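Local coordinates for GTP-binding protein (Thermus thermophilus, PDB 2DBY), which binds GDP and is probably a ribosome-binding ATPase of the YchF/OLA1 branch of the OBG family of P-loop GTPases, at residues T133-A138 with P197-K202; T142-L147 with G169-L174. All blocks are in the same frame, centred on the assembly; numbering follows the deposited sequence.

Both contacts are made by helix 124-156, about two and a half turns apart, and their centres lie about 11 Å from each other. Interaction 1 (133-138 with 197-202) sets the helix against the loop that leads into strand 204-209 and is wholly apolar between the two segments. Interaction 2 (142-147 with 169-174) lies farther out, about 26 Å from the centre of the chain as against 18 Å, and pairs the helix with its antiparallel partner; there buried leucines are accompanied by a hydrogen bond between the partly exposed Tyr-171 and Glu-144. The two merge where Leu-136 CD2 packs 3.8 Å from Leu-174 CG and Leu-198 CD2 lies equally close to Thr-142 CG2.

Interaction 1 of 2, residues T133-A138 with P197-K202; sequences TELLLA and PLLTAK
Leu-135 and Leu-199 bring the two backbones nearest each other, their CA atoms 5.9 Å apart. Residues 133-138 are a piece of a long helix, whereas 197-202 is a connecting segment that winds into a short 3-10 turn at 199-201, closed by Ala-201 N on Leu-198 O. No hydrogen bond joins the two segments; side chains do the work.

Leu-199 and Thr-200, neighbours on the turn, both direct their CB toward the helix. Leu-199 offers one branch: CD1 sits 3.9 Å from Leu-135 CD2 and equally far from Ala-138 CB, so a single methyl spans residues almost one helical turn apart. The two leucine side chains cross at about a right angle. Thr-200 turns its methyl to the helix, with CG2 lying 3.6 Å from Leu-135 CB and 3.9 Å from Leu-136 N. Leu-136 starts out away from the loop, but its branch swings back until CD2 stands 4.2 Å from that same methyl.

The torsion of Thr-200 (chi1 60°) sorts its two branches: CG2, anti to the carbonyl carbon, goes to the leucines, while OG1 lies between N and C and hydrogen-bonds to Asp-139 OD2 and to the backbone N of Ala-180. Asp-139 also takes the amide of Leu-199 on its other carboxylate oxygen, OD1, so one residue just beyond 133-138 holds the turn twice and probably helps to set which way the threonine faces. Leu-94 of helix 91-98 touches both Leu-135 and Leu-199.

This is buried helix-to-loop packing, away from the nucleotide site: it joins the root of the predicted coiled coil of this OBG-type G domain to the connection entering strand 204-209 of the central sheet.

Interaction 2 of 2, residues T142-L147 with G169-L174; sequences TLERRL and GLYVHL
Tyr-171 reaches across from helix 169-174 to helix 142-147, which runs nearly antiparallel to it (155°) with the short axes 10.3 Å apart at their closest. Its CB lies 4.1 Å from Leu-147 CD1. From there chi1 of -164° carries CG anti to the backbone N, and the ring extends toward the other helix. CG comes within 4.0 Å of the same leucine methyl, which sits over one face of the ring, offset toward the rim. CD1 packs 3.7 Å from Leu-143 CB. Farther out, CE1 meets Glu-144 CG at 3.6 Å, the methylene approaching the outer end of the ring obliquely.

At the tip, Tyr-171 OH donates a 2.8 Å hydrogen bond to Glu-144 OE1. The oxygen stands at the ring edge, in the ring plane, and is met on its anti side, 20° out of the carboxylate plane, with carboxylate and ring steeply inclined to each other. A weak bond with Gln-175 NE2 is a second link for the hydroxyl. A leucine in place of Tyr-171 would probably leave Glu-144 OE1 without this donor and Leu-147 CD1 without the ring face it covers.

Deeper in the interface Leu-143 CD1 meets Leu-174 CD2 at 3.9 Å, the two side chains crossing at about a right angle, while its other methyl, CD2, packs against Leu-170 CB. Phe-192 of helix 187-195 touches both Leu-143 and Leu-170, bringing a third helix to the leucine cluster.

With its leucine core and a tyrosine-glutamate hydrogen bond at the margin, the contact is that of an antiparallel helical hairpin of helices 124-156 and 161-175; the predicted coiled coil of this YchF protein takes in 142-147 and ends just short of 169-174.

Interaction 1 of 2, residues T133-A138 with P197-K202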
# COMPACT_ATOMS: atom_id res chain seq x y z
N THR A 133 -11.32 4.98 17.59
CA THR A 133 -11.66 4.58 18.96
C THR A 133 -11.84 3.06 19.08
O THR A 133 -11.31 2.44 20.01
CB THR A 133 -12.90 5.35 19.42
OG1 THR A 133 -12.49 6.70 19.69
CG2 THR A 133 -13.53 4.74 20.68
N GLU A 134 -12.53 2.43 18.13
CA GLU A 134 -12.70 0.98 18.19
C GLU A 134 -11.34 0.25 18.03
O GLU A 134 -11.08 -0.78 18.68
CB GLU A 134 -13.66 0.49 17.08
CG GLU A 134 -15.12 0.99 17.23
CD GLU A 134 -15.69 0.80 18.64
OE1 GLU A 134 -15.82 1.81 19.37
OE2 GLU A 134 -16.00 -0.36 19.01
N LEU A 135 -10.46 0.77 17.18
CA LEU A 135 -9.16 0.11 17.01
C LEU A 135 -8.30 0.25 18.28
O LEU A 135 -7.58 -0.68 18.66
CB LEU A 135 -8.38 0.72 15.83
CG LEU A 135 -9.09 0.68 14.46
CD1 LEU A 135 -8.11 1.16 13.39
CD2 LEU A 135 -9.55 -0.74 14.15
N LEU A 136 -8.41 1.41 18.92
CA LEU A 136 -7.67 1.67 20.15
C LEU A 136 -8.14 0.73 21.24
O LEU A 136 -7.33 0.17 21.95
CB LEU A 136 -7.87 3.12 20.60
CG LEU A 136 -7.06 4.20 19.91
CD1 LEU A 136 -7.69 5.56 20.17
CD2 LEU A 136 -5.62 4.18 20.43
N LEU A 137 -9.46 0.55 21.38
CA LEU A 137 -9.99 -0.33 22.41
C LEU A 137 -9.48 -1.75 22.22
O LEU A 137 -9.13 -2.43 23.19
CB LEU A 137 -11.53 -0.30 22.40
CG LEU A 137 -12.11 1.02 22.93
CD1 LEU A 137 -13.63 1.05 22.69
CD2 LEU A 137 -11.82 1.16 24.40
N ALA A 138 -9.43 -2.21 20.98
CA ALA A 138 -8.94 -3.57 20.74
C ALA A 138 -7.45 -3.67 21.08
O ALA A 138 -7.00 -4.67 21.68
CB ALA A 138 -9.17 -3.96 19.25
N PRO A 197 1.24 -7.25 15.90
CA PRO A 197 0.82 -6.20 14.95
C PRO A 197 -0.44 -5.47 15.37
O PRO A 197 -1.53 -5.79 14.91
CB PRO A 197 0.63 -6.97 13.63
CG PRO A 197 1.36 -8.27 13.83
CD PRO A 197 1.12 -8.59 15.30
N LEU A 198 -0.28 -4.47 16.24
CA LEU A 198 -1.40 -3.68 16.74
C LEU A 198 -2.18 -3.04 15.59
O LEU A 198 -1.59 -2.62 14.59
CB LEU A 198 -0.92 -2.58 17.69
CG LEU A 198 -0.28 -3.10 18.98
CD1 LEU A 198 0.13 -1.89 19.84
CD2 LEU A 198 -1.25 -4.01 19.72
N LEU A 199 -3.50 -2.97 15.74
CA LEU A 199 -4.32 -2.40 14.69
C LEU A 199 -3.98 -0.94 14.40
O LEU A 199 -3.98 -0.51 13.23
CB LEU A 199 -5.80 -2.51 15.07
CG LEU A 199 -6.24 -3.95 15.38
CD1 LEU A 199 -7.75 -3.93 15.58
CD2 LEU A 199 -5.87 -4.95 14.23
N THR A 200 -3.69 -0.17 15.45
CA THR A 200 -3.36 1.24 15.28
C THR A 200 -1.92 1.49 14.86
O THR A 200 -1.51 2.64 14.71
CB THR A 200 -3.67 2.09 16.55
OG1 THR A 200 -2.89 1.61 17.64
CG2 THR A 200 -5.15 2.01 16.90
N ALA A 201 -1.16 0.41 14.66
CA ALA A 201 0.22 0.51 14.17
C ALA A 201 0.21 0.45 12.63
O ALA A 201 1.22 0.81 11.97
CB ALA A 201 1.10 -0.64 14.76
N LYS A 202 -0.89 0.00 12.04
CA LYS A 202 -0.98 -0.05 10.57
C LYS A 202 -1.00 1.36 9.99
O LYS A 202 -1.66 2.27 10.52
CB LYS A 202 -2.25 -0.82 10.12
CG LYS A 202 -2.35 -2.24 10.68
CD LYS A 202 -3.70 -2.90 10.35
CE LYS A 202 -3.86 -4.26 11.04
NZ LYS A 202 -3.00 -5.32 10.42

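Interaction 2 of 2, residues T142-L147 with G169-L174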
# COMPACT_ATOMS: atom_id res chain seq x y z
N THR A 142 -5.28 -5.95 23.74
CA THR A 142 -4.15 -6.76 23.31
C THR A 142 -2.93 -6.45 24.16
O THR A 142 -2.21 -7.36 24.59
CB THR A 142 -3.80 -6.46 21.85
OG1 THR A 142 -4.87 -6.93 21.04
CG2 THR A 142 -2.48 -7.16 21.43
N LEU A 143 -2.69 -5.17 24.40
CA LEU A 143 -1.54 -4.77 25.20
C LEU A 143 -1.65 -5.30 26.63
O LEU A 143 -0.66 -5.76 27.19
CB LEU A 143 -1.40 -3.25 25.23
CG LEU A 143 -0.73 -2.66 23.97
CD1 LEU A 143 -0.98 -1.18 23.90
CD2 LEU A 143 0.76 -2.99 24.01
N GLU A 144 -2.84 -5.25 27.20
CA GLU A 144 -3.02 -5.72 28.58
C GLU A 144 -2.66 -7.20 28.63
O GLU A 144 -1.97 -7.65 29.55
CB GLU A 144 -4.47 -5.48 29.04
CG GLU A 144 -4.75 -3.97 29.29
CD GLU A 144 -6.20 -3.53 29.09
OE1 GLU A 144 -6.43 -2.30 29.09
OE2 GLU A 144 -7.09 -4.39 28.93
N ARG A 145 -3.11 -7.96 27.64
CA ARG A 145 -2.79 -9.38 27.62
C ARG A 145 -1.29 -9.61 27.42
O ARG A 145 -0.70 -10.46 28.09
CB ARG A 145 -3.56 -10.10 26.51
CG ARG A 145 -5.04 -10.25 26.77
CD ARG A 145 -5.68 -11.14 25.70
NE ARG A 145 -5.84 -10.46 24.41
CZ ARG A 145 -6.87 -9.69 24.09
NH1 ARG A 145 -7.85 -9.48 24.97
NH2 ARG A 145 -6.94 -9.13 22.89
N ARG A 146 -0.66 -8.86 26.51
CA ARG A 146 0.77 -9.05 26.29
C ARG A 146 1.62 -8.60 27.48
O ARG A 146 2.62 -9.24 27.80
CB ARG A 146 1.23 -8.29 25.03
CG ARG A 146 0.60 -8.78 23.73
CD ARG A 146 0.69 -10.30 23.61
NE ARG A 146 2.08 -10.74 23.42
CZ ARG A 146 2.51 -11.96 23.70
NH1 ARG A 146 1.68 -12.87 24.19
NH2 ARG A 146 3.78 -12.27 23.46
N LEU A 147 1.23 -7.52 28.15
CA LEU A 147 2.01 -7.05 29.30
C LEU A 147 2.08 -8.14 30.36
O LEU A 147 3.13 -8.38 30.96
CB LEU A 147 1.40 -5.77 29.89
CG LEU A 147 1.67 -4.47 29.11
CD1 LEU A 147 0.79 -3.36 29.64
CD2 LEU A 147 3.16 -4.08 29.25
N GLY A 169 5.56 1.31 27.08
CA GLY A 169 5.51 2.64 26.48
C GLY A 169 4.29 2.81 25.60
O GLY A 169 3.61 3.83 25.67
N LEU A 170 4.02 1.81 24.77
CA LEU A 170 2.85 1.86 23.90
C LEU A 170 1.58 1.95 24.73
O LEU A 170 0.65 2.63 24.36
CB LEU A 170 2.82 0.61 23.00
CG LEU A 170 3.87 0.67 21.86
CD1 LEU A 170 4.17 -0.71 21.33
CD2 LEU A 170 3.35 1.60 20.76
N TYR A 171 1.55 1.27 25.87
CA TYR A 171 0.34 1.32 26.69
C TYR A 171 0.06 2.75 27.19
O TYR A 171 -1.09 3.18 27.22
CB TYR A 171 0.44 0.34 27.85
CG TYR A 171 -0.90 0.07 28.51
CD1 TYR A 171 -1.91 -0.60 27.82
CD2 TYR A 171 -1.13 0.45 29.83
CE1 TYR A 171 -3.13 -0.89 28.44
CE2 TYR A 171 -2.33 0.17 30.45
CZ TYR A 171 -3.32 -0.50 29.76
OH TYR A 171 -4.51 -0.79 30.37
N VAL A 172 1.10 3.47 27.58
CA VAL A 172 0.94 4.86 28.02
C VAL A 172 0.36 5.70 26.87
O VAL A 172 -0.57 6.50 27.06
CB VAL A 172 2.30 5.48 28.39
CG1 VAL A 172 2.18 7.01 28.57
CG2 VAL A 172 2.80 4.84 29.68
N HIS A 173 0.94 5.51 25.69
CA HIS A 173 0.57 6.23 24.46
C HIS A 173 -0.90 5.97 24.08
O HIS A 173 -1.67 6.92 23.84
CB HIS A 173 1.50 5.77 23.34
CG HIS A 173 1.42 6.58 22.08
ND1 HIS A 173 1.96 7.85 21.97
CD2 HIS A 173 0.97 6.26 20.85
CE1 HIS A 173 1.84 8.26 20.72
NE2 HIS A 173 1.24 7.31 20.02
N LEU A 174 -1.30 4.70 24.03
CA LEU A 174 -2.67 4.37 23.68
C LEU A 174 -3.70 4.78 24.73
O LEU A 174 -4.82 5.16 24.38
CB LEU A 174 -2.80 2.89 23.33
CG LEU A 174 -2.50 2.62 21.84
CD1 LEU A 174 -0.97 2.74 21.56
CD2 LEU A 174 -2.97 1.20 21.49